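Local coordinates for testis-expressed protein 101 (Mus musculus, PDB 7BPS) that plays a role in fertilization by controlling the binding of sperm to the zona pellucida and the migration of spermatozoa into the oviduct, at residues G170-A175 with E187-Y191; V80-Y84 with L99-W103; S14-P19 with R51-L55; F23-S27 with V54-K58. All blocks are in the same frame, centred on the assembly; numbering follows the deposited sequence.

Contact 1: G170-A175 with E187-Y191; sequences GCRLMA and ETCSY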
# COMPACT_ATOMS: atom_id res chain seq x y z
N GLY A 170 -12.43 -5.02 13.12
CA GLY A 170 -11.65 -4.07 13.93
C GLY A 170 -10.63 -3.33 13.10
O GLY A 170 -10.86 -3.14 11.88
N CYS A 171 -9.53 -2.92 13.73
CA CYS A 171 -8.51 -2.04 13.12
C CYS A 171 -7.47 -2.89 12.39
O CYS A 171 -6.29 -2.81 12.76
CB CYS A 171 -7.87 -1.15 14.18
SG CYS A 171 -9.05 -0.05 14.99
N ARG A 172 -7.89 -3.61 11.34
CA ARG A 172 -7.07 -4.67 10.69
C ARG A 172 -7.11 -4.54 9.17
O ARG A 172 -7.01 -5.56 8.46
CB ARG A 172 -7.56 -6.04 11.18
CG ARG A 172 -7.36 -6.24 12.67
CD ARG A 172 -7.31 -7.70 13.08
NE ARG A 172 -8.58 -8.05 13.69
CZ ARG A 172 -8.77 -8.37 14.96
NH1 ARG A 172 -7.75 -8.45 15.79
NH2 ARG A 172 -9.99 -8.63 15.39
N LEU A 173 -7.20 -3.31 8.67
CA LEU A 173 -6.98 -3.00 7.24
C LEU A 173 -5.64 -3.62 6.82
O LEU A 173 -5.58 -4.24 5.74
CB LEU A 173 -7.01 -1.49 7.02
CG LEU A 173 -6.74 -1.04 5.58
CD1 LEU A 173 -7.70 -1.70 4.60
CD2 LEU A 173 -6.82 0.47 5.45
N MET A 174 -4.60 -3.46 7.64
CA MET A 174 -3.25 -3.96 7.27
C MET A 174 -3.00 -5.33 7.93
O MET A 174 -1.85 -5.77 8.01
CB MET A 174 -2.17 -2.94 7.65
CG MET A 174 -2.16 -1.73 6.76
SD MET A 174 -1.95 -2.17 5.01
CE MET A 174 -0.26 -2.74 4.99
N ALA A 175 -4.08 -6.02 8.32
CA ALA A 175 -4.07 -7.42 8.82
C ALA A 175 -3.02 -7.61 9.92
O ALA A 175 -2.53 -8.71 10.03
CB ALA A 175 -3.86 -8.35 7.66
N GLU A 187 -1.31 1.17 12.54
CA GLU A 187 -2.73 1.33 12.14
C GLU A 187 -3.48 1.73 13.40
O GLU A 187 -3.32 1.06 14.41
CB GLU A 187 -3.29 0.05 11.51
CG GLU A 187 -4.79 0.13 11.23
CD GLU A 187 -5.38 -1.01 10.41
OE1 GLU A 187 -4.62 -1.85 9.91
OE2 GLU A 187 -6.62 -1.04 10.26
N THR A 188 -4.31 2.77 13.33
CA THR A 188 -5.26 3.14 14.40
C THR A 188 -6.60 3.32 13.68
O THR A 188 -6.57 3.66 12.47
CB THR A 188 -4.76 4.36 15.20
OG1 THR A 188 -4.53 5.41 14.26
CG2 THR A 188 -3.45 4.13 15.93
N CYS A 189 -7.72 3.08 14.36
CA CYS A 189 -9.03 3.23 13.71
C CYS A 189 -10.15 3.37 14.73
O CYS A 189 -9.94 3.03 15.92
CB CYS A 189 -9.29 2.06 12.76
SG CYS A 189 -10.26 0.71 13.48
N SER A 190 -11.28 3.87 14.24
CA SER A 190 -12.65 3.57 14.73
C SER A 190 -13.32 2.61 13.75
O SER A 190 -13.05 2.68 12.51
CB SER A 190 -13.46 4.81 14.81
OG SER A 190 -12.83 5.72 15.65
N TYR A 191 -14.26 1.84 14.27
CA TYR A 191 -15.08 0.91 13.47
C TYR A 191 -16.42 0.75 14.16
O TYR A 191 -16.52 0.92 15.37
CB TYR A 191 -14.34 -0.41 13.25
CG TYR A 191 -14.16 -1.24 14.49
CD1 TYR A 191 -13.12 -1.00 15.38
CD2 TYR A 191 -15.02 -2.30 14.76
CE1 TYR A 191 -12.94 -1.77 16.51
CE2 TYR A 191 -14.85 -3.09 15.88
CZ TYR A 191 -13.80 -2.83 16.74
OH TYR A 191 -13.63 -3.61 17.83

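Contact 2: V80-Y84 with L99-W103; sequences VAISY and LASVW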
# COMPACT_ATOMS: atom_id res chain seq x y z
N VAL A 80 -9.52 -2.28 0.04
CA VAL A 80 -8.56 -3.25 -0.55
C VAL A 80 -7.16 -2.71 -0.24
O VAL A 80 -6.89 -1.50 -0.57
CB VAL A 80 -8.74 -3.39 -2.07
CG1 VAL A 80 -7.78 -4.42 -2.64
CG2 VAL A 80 -10.18 -3.73 -2.42
N ALA A 81 -6.30 -3.54 0.34
CA ALA A 81 -4.88 -3.24 0.54
C ALA A 81 -4.07 -4.42 0.02
O ALA A 81 -4.37 -5.56 0.42
CB ALA A 81 -4.62 -2.90 1.99
N ILE A 82 -3.11 -4.16 -0.88
CA ILE A 82 -2.29 -5.20 -1.56
C ILE A 82 -0.84 -4.70 -1.65
O ILE A 82 -0.64 -3.52 -1.96
CB ILE A 82 -2.85 -5.48 -2.96
CG1 ILE A 82 -4.13 -6.31 -2.87
CG2 ILE A 82 -1.79 -6.14 -3.83
CD1 ILE A 82 -4.84 -6.52 -4.21
N SER A 83 0.14 -5.59 -1.45
CA SER A 83 1.57 -5.23 -1.62
C SER A 83 2.30 -6.26 -2.48
O SER A 83 1.92 -7.45 -2.46
CB SER A 83 2.27 -4.99 -0.30
OG SER A 83 2.42 -6.20 0.41
N TYR A 84 3.29 -5.78 -3.21
CA TYR A 84 4.33 -6.58 -3.89
C TYR A 84 5.70 -6.11 -3.41
O TYR A 84 5.94 -4.90 -3.45
CB TYR A 84 4.22 -6.39 -5.40
CG TYR A 84 5.43 -6.85 -6.17
CD1 TYR A 84 5.55 -8.15 -6.63
CD2 TYR A 84 6.44 -5.96 -6.44
CE1 TYR A 84 6.66 -8.55 -7.36
CE2 TYR A 84 7.56 -6.34 -7.16
CZ TYR A 84 7.66 -7.63 -7.63
OH TYR A 84 8.77 -7.96 -8.35
N LEU A 99 2.72 -2.17 -12.73
CA LEU A 99 1.98 -2.79 -11.61
C LEU A 99 0.87 -3.71 -12.13
O LEU A 99 -0.03 -4.10 -11.33
CB LEU A 99 1.41 -1.67 -10.75
CG LEU A 99 2.41 -0.65 -10.22
CD1 LEU A 99 1.72 0.28 -9.23
CD2 LEU A 99 3.60 -1.32 -9.56
N ALA A 100 0.89 -4.04 -13.42
CA ALA A 100 -0.19 -4.80 -14.09
C ALA A 100 -0.38 -6.16 -13.39
O ALA A 100 -1.52 -6.53 -13.12
CB ALA A 100 0.11 -4.94 -15.56
N SER A 101 0.71 -6.87 -13.09
CA SER A 101 0.69 -8.21 -12.45
C SER A 101 0.41 -8.11 -10.94
O SER A 101 0.37 -9.16 -10.31
CB SER A 101 1.99 -8.94 -12.69
OG SER A 101 3.04 -8.34 -11.94
N VAL A 102 0.24 -6.91 -10.37
CA VAL A 102 0.15 -6.70 -8.90
C VAL A 102 -1.30 -6.40 -8.51
O VAL A 102 -1.72 -6.93 -7.48
CB VAL A 102 1.08 -5.55 -8.46
CG1 VAL A 102 0.97 -5.23 -6.98
CG2 VAL A 102 2.51 -5.82 -8.85
N TRP A 103 -2.01 -5.56 -9.27
CA TRP A 103 -3.25 -4.87 -8.80
C TRP A 103 -4.48 -5.36 -9.60
O TRP A 103 -4.74 -4.70 -10.61
CB TRP A 103 -3.05 -3.34 -8.87
CG TRP A 103 -4.15 -2.47 -8.32
CD1 TRP A 103 -4.86 -1.53 -9.01
CD2 TRP A 103 -4.63 -2.39 -6.96
NE1 TRP A 103 -5.75 -0.89 -8.19
CE2 TRP A 103 -5.64 -1.40 -6.92
CE3 TRP A 103 -4.33 -3.08 -5.78
CZ2 TRP A 103 -6.36 -1.12 -5.76
CZ3 TRP A 103 -5.03 -2.79 -4.62
CH2 TRP A 103 -6.03 -1.82 -4.61

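Contact 3: S14-P19 with R51-L55; sequences SLEDDP and RTVVL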
# COMPACT_ATOMS: atom_id res chain seq x y z
N SER A 14 1.51 8.70 -4.40
CA SER A 14 0.55 9.25 -5.39
C SER A 14 -0.84 8.66 -5.19
O SER A 14 -0.97 7.56 -4.58
CB SER A 14 1.03 9.01 -6.80
OG SER A 14 1.26 7.63 -7.04
N LEU A 15 -1.83 9.42 -5.65
CA LEU A 15 -3.21 8.95 -5.88
C LEU A 15 -3.36 8.68 -7.37
O LEU A 15 -2.96 9.51 -8.16
CB LEU A 15 -4.19 10.03 -5.47
CG LEU A 15 -4.39 10.21 -3.99
CD1 LEU A 15 -5.30 11.41 -3.76
CD2 LEU A 15 -5.00 8.95 -3.41
N GLU A 16 -3.92 7.54 -7.71
CA GLU A 16 -3.74 6.93 -9.04
C GLU A 16 -5.15 6.48 -9.45
O GLU A 16 -5.88 5.83 -8.61
CB GLU A 16 -2.68 5.85 -8.81
CG GLU A 16 -1.49 5.87 -9.73
CD GLU A 16 -0.75 7.14 -10.00
OE1 GLU A 16 0.23 7.42 -9.29
OE2 GLU A 16 -1.06 7.77 -11.01
N ASP A 17 -5.57 6.90 -10.64
CA ASP A 17 -6.86 6.48 -11.26
C ASP A 17 -6.84 4.98 -11.56
O ASP A 17 -7.73 4.27 -11.08
CB ASP A 17 -7.14 7.34 -12.50
CG ASP A 17 -7.59 8.71 -12.08
OD1 ASP A 17 -8.21 8.79 -11.01
OD2 ASP A 17 -7.28 9.70 -12.79
N ASP A 18 -5.84 4.54 -12.29
CA ASP A 18 -5.76 3.17 -12.86
C ASP A 18 -4.30 2.73 -12.81
O ASP A 18 -3.62 2.65 -13.83
CB ASP A 18 -6.37 3.19 -14.27
CG ASP A 18 -6.72 1.83 -14.85
OD1 ASP A 18 -6.59 0.81 -14.13
OD2 ASP A 18 -7.15 1.82 -16.01
N PRO A 19 -3.75 2.51 -11.59
CA PRO A 19 -2.33 2.23 -11.43
C PRO A 19 -1.86 0.96 -12.14
O PRO A 19 -0.71 0.92 -12.54
CB PRO A 19 -2.13 2.11 -9.91
CG PRO A 19 -3.52 1.92 -9.36
CD PRO A 19 -4.45 2.64 -10.31
N ARG A 51 -9.91 6.77 -5.83
CA ARG A 51 -8.58 6.50 -6.42
C ARG A 51 -7.80 5.56 -5.49
O ARG A 51 -8.29 5.24 -4.34
CB ARG A 51 -7.81 7.80 -6.64
CG ARG A 51 -8.58 8.79 -7.49
CD ARG A 51 -7.64 9.91 -7.90
NE ARG A 51 -8.04 10.48 -9.16
CZ ARG A 51 -8.77 11.58 -9.29
NH1 ARG A 51 -9.18 12.22 -8.21
NH2 ARG A 51 -9.06 12.02 -10.50
N THR A 52 -6.63 5.14 -5.94
CA THR A 52 -5.75 4.20 -5.22
C THR A 52 -4.53 4.97 -4.73
O THR A 52 -3.87 5.66 -5.56
CB THR A 52 -5.38 3.03 -6.13
OG1 THR A 52 -6.59 2.35 -6.43
CG2 THR A 52 -4.42 2.07 -5.49
N VAL A 53 -4.24 4.87 -3.44
CA VAL A 53 -2.98 5.40 -2.86
C VAL A 53 -1.87 4.41 -3.23
O VAL A 53 -2.05 3.21 -3.04
CB VAL A 53 -3.10 5.59 -1.34
CG1 VAL A 53 -1.83 6.16 -0.73
CG2 VAL A 53 -4.27 6.49 -1.02
N VAL A 54 -0.76 4.91 -3.77
CA VAL A 54 0.42 4.10 -4.15
C VAL A 54 1.65 4.63 -3.40
O VAL A 54 2.05 5.83 -3.61
CB VAL A 54 0.60 4.09 -5.67
CG1 VAL A 54 1.70 3.17 -6.09
CG2 VAL A 54 -0.68 3.66 -6.36
N LEU A 55 2.18 3.80 -2.49
CA LEU A 55 3.49 3.95 -1.82
C LEU A 55 4.45 2.98 -2.53
O LEU A 55 4.29 1.75 -2.38
CB LEU A 55 3.37 3.65 -0.32
CG LEU A 55 2.33 4.47 0.44
CD1 LEU A 55 0.99 3.74 0.51
CD2 LEU A 55 2.78 4.83 1.84
O HOH W 1 3.62 6.48 -5.91

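Contact 4: F23-S27 with V54-K58; sequences FNWTS and VLASK. With NAG (2-acetamido-2-deoxy-beta-D-glucopyranose), chain C; FUC (alpha-L-fucopyranose), chain B.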
# COMPACT_ATOMS: atom_id res chain seq x y z
N PHE A 23 0.93 3.28 -14.33
CA PHE A 23 2.04 3.54 -13.37
C PHE A 23 3.35 3.05 -13.97
O PHE A 23 3.46 1.85 -14.22
CB PHE A 23 1.81 2.82 -12.04
CG PHE A 23 2.67 3.33 -10.92
CD1 PHE A 23 3.92 2.80 -10.70
CD2 PHE A 23 2.20 4.33 -10.08
CE1 PHE A 23 4.71 3.26 -9.65
CE2 PHE A 23 2.99 4.79 -9.03
CZ PHE A 23 4.24 4.24 -8.81
N ASN A 24 4.27 3.98 -14.20
CA ASN A 24 5.66 3.70 -14.65
C ASN A 24 6.60 3.69 -13.42
O ASN A 24 6.91 4.78 -12.91
CB ASN A 24 6.13 4.70 -15.71
CG ASN A 24 7.43 4.29 -16.35
OD1 ASN A 24 8.14 3.45 -15.80
ND2 ASN A 24 7.75 4.85 -17.51
N TRP A 25 7.07 2.51 -13.01
CA TRP A 25 7.93 2.29 -11.82
C TRP A 25 9.44 2.28 -12.17
O TRP A 25 10.26 2.24 -11.23
CB TRP A 25 7.52 0.97 -11.15
CG TRP A 25 7.88 0.87 -9.70
CD1 TRP A 25 8.40 1.84 -8.90
CD2 TRP A 25 7.66 -0.27 -8.86
NE1 TRP A 25 8.56 1.36 -7.63
CE2 TRP A 25 8.11 0.08 -7.57
CE3 TRP A 25 7.14 -1.56 -9.07
CZ2 TRP A 25 8.03 -0.80 -6.49
CZ3 TRP A 25 7.09 -2.43 -8.01
CH2 TRP A 25 7.52 -2.05 -6.73
N THR A 26 9.80 2.30 -13.46
CA THR A 26 11.20 2.44 -13.93
C THR A 26 11.80 3.73 -13.34
O THR A 26 11.22 4.81 -13.52
CB THR A 26 11.28 2.41 -15.46
OG1 THR A 26 10.71 1.18 -15.89
CG2 THR A 26 12.69 2.55 -16.00
N SER A 27 12.93 3.60 -12.66
CA SER A 27 13.62 4.64 -11.87
C SER A 27 15.11 4.65 -12.23
O SER A 27 15.59 3.64 -12.76
CB SER A 27 13.41 4.39 -10.38
OG SER A 27 12.04 4.14 -10.08
N VAL A 54 -0.76 4.91 -3.77
CA VAL A 54 0.42 4.10 -4.15
C VAL A 54 1.65 4.63 -3.40
O VAL A 54 2.05 5.83 -3.61
CB VAL A 54 0.60 4.09 -5.67
CG1 VAL A 54 1.70 3.17 -6.09
CG2 VAL A 54 -0.68 3.66 -6.36
N LEU A 55 2.18 3.80 -2.49
CA LEU A 55 3.49 3.95 -1.82
C LEU A 55 4.45 2.98 -2.53
O LEU A 55 4.29 1.75 -2.38
CB LEU A 55 3.37 3.65 -0.32
CG LEU A 55 2.33 4.47 0.44
CD1 LEU A 55 0.99 3.74 0.51
CD2 LEU A 55 2.78 4.83 1.84
N ALA A 56 5.36 3.53 -3.34
CA ALA A 56 6.32 2.78 -4.17
C ALA A 56 7.76 3.15 -3.77
O ALA A 56 8.14 4.35 -3.87
CB ALA A 56 6.07 3.03 -5.64
N SER A 57 8.51 2.14 -3.36
CA SER A 57 9.91 2.25 -2.91
C SER A 57 10.83 1.34 -3.74
O SER A 57 10.54 0.15 -3.85
CB SER A 57 10.03 1.91 -1.47
OG SER A 57 11.39 1.80 -1.14
N LYS A 58 11.90 1.92 -4.29
CA LYS A 58 13.07 1.18 -4.82
C LYS A 58 14.33 1.72 -4.13
O LYS A 58 14.44 2.94 -3.97
CB LYS A 58 13.13 1.31 -6.33
CG LYS A 58 12.03 0.55 -7.06
CD LYS A 58 12.34 0.34 -8.52
CE LYS A 58 11.19 -0.29 -9.28
NZ LYS A 58 11.56 -0.53 -10.69
C1 NAG C . 8.95 4.51 -18.27
C2 NAG C . 8.62 3.92 -19.66
C3 NAG C . 9.92 3.45 -20.34
C4 NAG C . 10.89 4.62 -20.42
C5 NAG C . 11.17 5.11 -18.99
C6 NAG C . 12.24 6.19 -19.05
C7 NAG C . 6.46 2.82 -20.36
C8 NAG C . 5.66 1.54 -20.39
N2 NAG C . 7.63 2.81 -19.66
O3 NAG C . 9.74 2.96 -21.68
O4 NAG C . 12.09 4.23 -21.14
O5 NAG C . 9.95 5.56 -18.33
O6 NAG C . 12.13 7.09 -17.95
O7 NAG C . 6.04 3.81 -20.98
C1 FUC B . 12.73 8.26 -17.74
C2 FUC B . 12.49 9.60 -17.09
C3 FUC B . 11.77 9.32 -15.76
C4 FUC B . 12.52 8.31 -14.89
C5 FUC B . 13.25 7.17 -15.67
C6 FUC B . 14.55 6.76 -14.99
O2 FUC B . 11.75 10.40 -18.03
O3 FUC B . 11.57 10.50 -14.98
O4 FUC B . 13.41 9.03 -14.02
O5 FUC B . 13.62 7.41 -17.04
O HOH W 2 9.56 3.84 -6.30

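Contact 1: G170-A175 with E187-Y191
Glu187 projects from strand 183-193 and turns both of its carboxylate oxygens to the backbone of residues 170-175. Its chain is fully extended, with CG anti to the backbone N (chi1 173°), and this reach carries the carboxylate to two consecutive amides. Leu173 N meets Glu187 OE2 at 2.8 Å through the syn lone pair, and Met174 N donates to Glu187 OE1, also at 2.8 Å, from the syn side but slightly out of the carboxylate plane. The two donors are the central residues of a type I turn running from Arg172 to Ala175, so one carboxylate grips the turn by two N-H groups. Glu187 OE2 is also bonded by Tyr145 OH from strand 143-152, which helps to fix the carboxylate.

Such a tie between a loop and a strand suits the disulfide-rich Ly6/uPAR fold, of which this is the second tandem copy. The covalent part is the Cys171-Cys189 bridge, with a left-handed chi3 of -81°. Beyond the bridge, Tyr191 lays one ring face over the backbone of the loop: Gly170 CA sits 3.5 Å from the centroid of the Tyr191 ring, almost exactly on its normal, a CH-pi contact over the ring face. Cys171 SG approaches the same ring obliquely, 4.2 Å from Tyr191 CD1. Arg172 and Tyr191 are neighbours of a glycan, whereas Leu173 turns inward against Tyr145 and Leu79, and its carbonyl accepts from Thr74 OG1 of the first domain.

Contact 2: V80-Y84 with L99-W103
Trp103 brings the rim of its six-membered ring (CE3, CZ3, CH2) against Val80 and Ile82, two residues that point to the same side of strand 80-88. The CG1 methyl of Val80 comes obliquely to the far end of the indole, 3.7 Å from Trp103 CH2. Ile82 takes the next stretch of the ring: its CB lies in the indole plane at the edge, while its CD1 packs obliquely at 3.8 Å from Trp103 CZ3. Because chi1 of -175° sets its CG anti to the main-chain N, the tryptophan extends back along the strand, and its ring, not its backbone, makes the contact.

The preceding residue fills the other end. Val102 meets Tyr84 at about a right angle: both of its methyls bear on Tyr84 CB, CG1 at 3.8 Å, and CG2 also reaches the start of the ring at Tyr84 CG, obliquely. The Tyr84 hydroxyl is hydrogen-bonded to Glu40. Ile82 divides its branches, CG2 turning to Val102 O (3.7 Å). No hydrogen bond crosses this interface; it is held by apolar packing. Inside 99-103, Leu99 O accepts from both Val102 N (3.0 Å) and Trp103 N (3.2 Å), winding the chain into a tight turn that presents Val102 and Trp103 to the strand.

Leu44 of the neighbouring strand 37-46 touches both of these residues, so the packing extends across two strands. A connecting segment folded over one face of the antiparallel sheet of a Ly6/uPAR domain is the result, with the chain on its way from the first tandem domain to the second.

Contact 3: S14-P19 with R51-L55
Arg51 and Asp17 run side by side and point the same way, and they form a salt bridge at the exposed end of the strand pair. Arg51 NE faces Asp17 OD1 at 2.5 Å, a separation so short that its exact value is doubtful; the carboxylate and guanidinium planes are turned 39° apart, so the ions do not meet as a flat, two-pronged pair.

At Thr52 the backbone pairing begins. Its N donates to Glu16 O at 2.9 Å, and its O takes a weak bond from Glu16 N. Thr52 CB lies 3.9 Å from Pro19 CG, where the chain of 14-19 has turned into the short helix 19-22. Strands 6-16 and 52-61 are antiparallel neighbours in the six-stranded sheet of the first Ly6/uPAR domain, with strand 37-46 beyond 52-61.

Val53 forms the non-hydrogen-bonded pair with Leu15, and its side chain leaves by the other face. The two side chains cross obliquely, bringing Leu15 CD2 to 3.5 Å from Val53 CG2, while Val124 and Leu126 of the second domain pack on Val53.

Val54 returns to the face of Thr52 as the hydrogen-bonded antiparallel partner of Ser14: Val54 N to Ser14 O at 2.8 Å and Ser14 N to Val54 O at 3.0 Å. A water donates to both Val54 O and Ser14 OG. Val54 CG2, set beside the backbone N, meets Glu16 CB at about a right angle, 3.8 Å away.

Contact 4: F23-S27 with V54-K58
The rings of Phe23 and Trp25 pack on residues 54-58 of strand 52-61, and Ala56 CB touches both. Phe23 CE2 approaches Val54 CG1 at 3.6 Å, and Phe23 CZ reaches Ala56 CB at 3.9 Å; both are oblique meetings. The same methyl lies 3.6 Å from Trp25 NE1. The indole N-H points, in the ring plane, to a water, which gives a weak bond to Ala56 O.

Further out, Lys58 spans the indole. Its chain, extended beyond CG, lays CE over one face of the five-membered ring, 3.3 Å from the centroid of Trp25 and almost on the normal, a close CH-pi contact. Lys58 NZ sits above the same ring as a cation-pi partner and goes on to donate to Trp25 O at 3.1 Å. Trp25 O accepts also from Ser27 OG at 2.8 Å; the two donors stand over opposite faces of the carbonyl plane, neither on a lone pair. Ser27 OG has a second partner in Ser10.

At the rim, Asn24 OD1 accepts from Thr26 N, making an Asx turn, while Asn24 ND2 carries the N-linked NAG; a fucose stands near the backbone of Thr26 and Ser27.

The lysine is the chemical focus. Trp25 O, Lys96 O, Asn94 O and Gln8 OE1 all lie within hydrogen-bonding reach of its buried ammonium, four acceptors for three N-H groups, so at least one bond must be shared or partial. This is consistent with a buried charge solvated largely by neutral oxygens and the indole face, with Glu40 adding at most a long, weak ion pair.

Contacts 2, 3 and 4 gather on the six-stranded sheet of the first Ly6/uPAR domain, their centres about 11 to 12 Å apart. Contacts 3 and 4 overlap on strand 52-61, sharing Val54 and Leu55, and both are complete along the chain before contact 2 opens. Leu99, in the 99-103 segment, joins all three by touching Pro19, Phe23, Trp25 and Val54. Contact 1 comes last, within the second domain, its centre about 20 Å from contacts 2 and 3 and 26 Å from contact 4. It meets contact 2 where Leu173 and Met174 pack on Ala81, so the tandem domains are in direct touch as well as being linked through the chain.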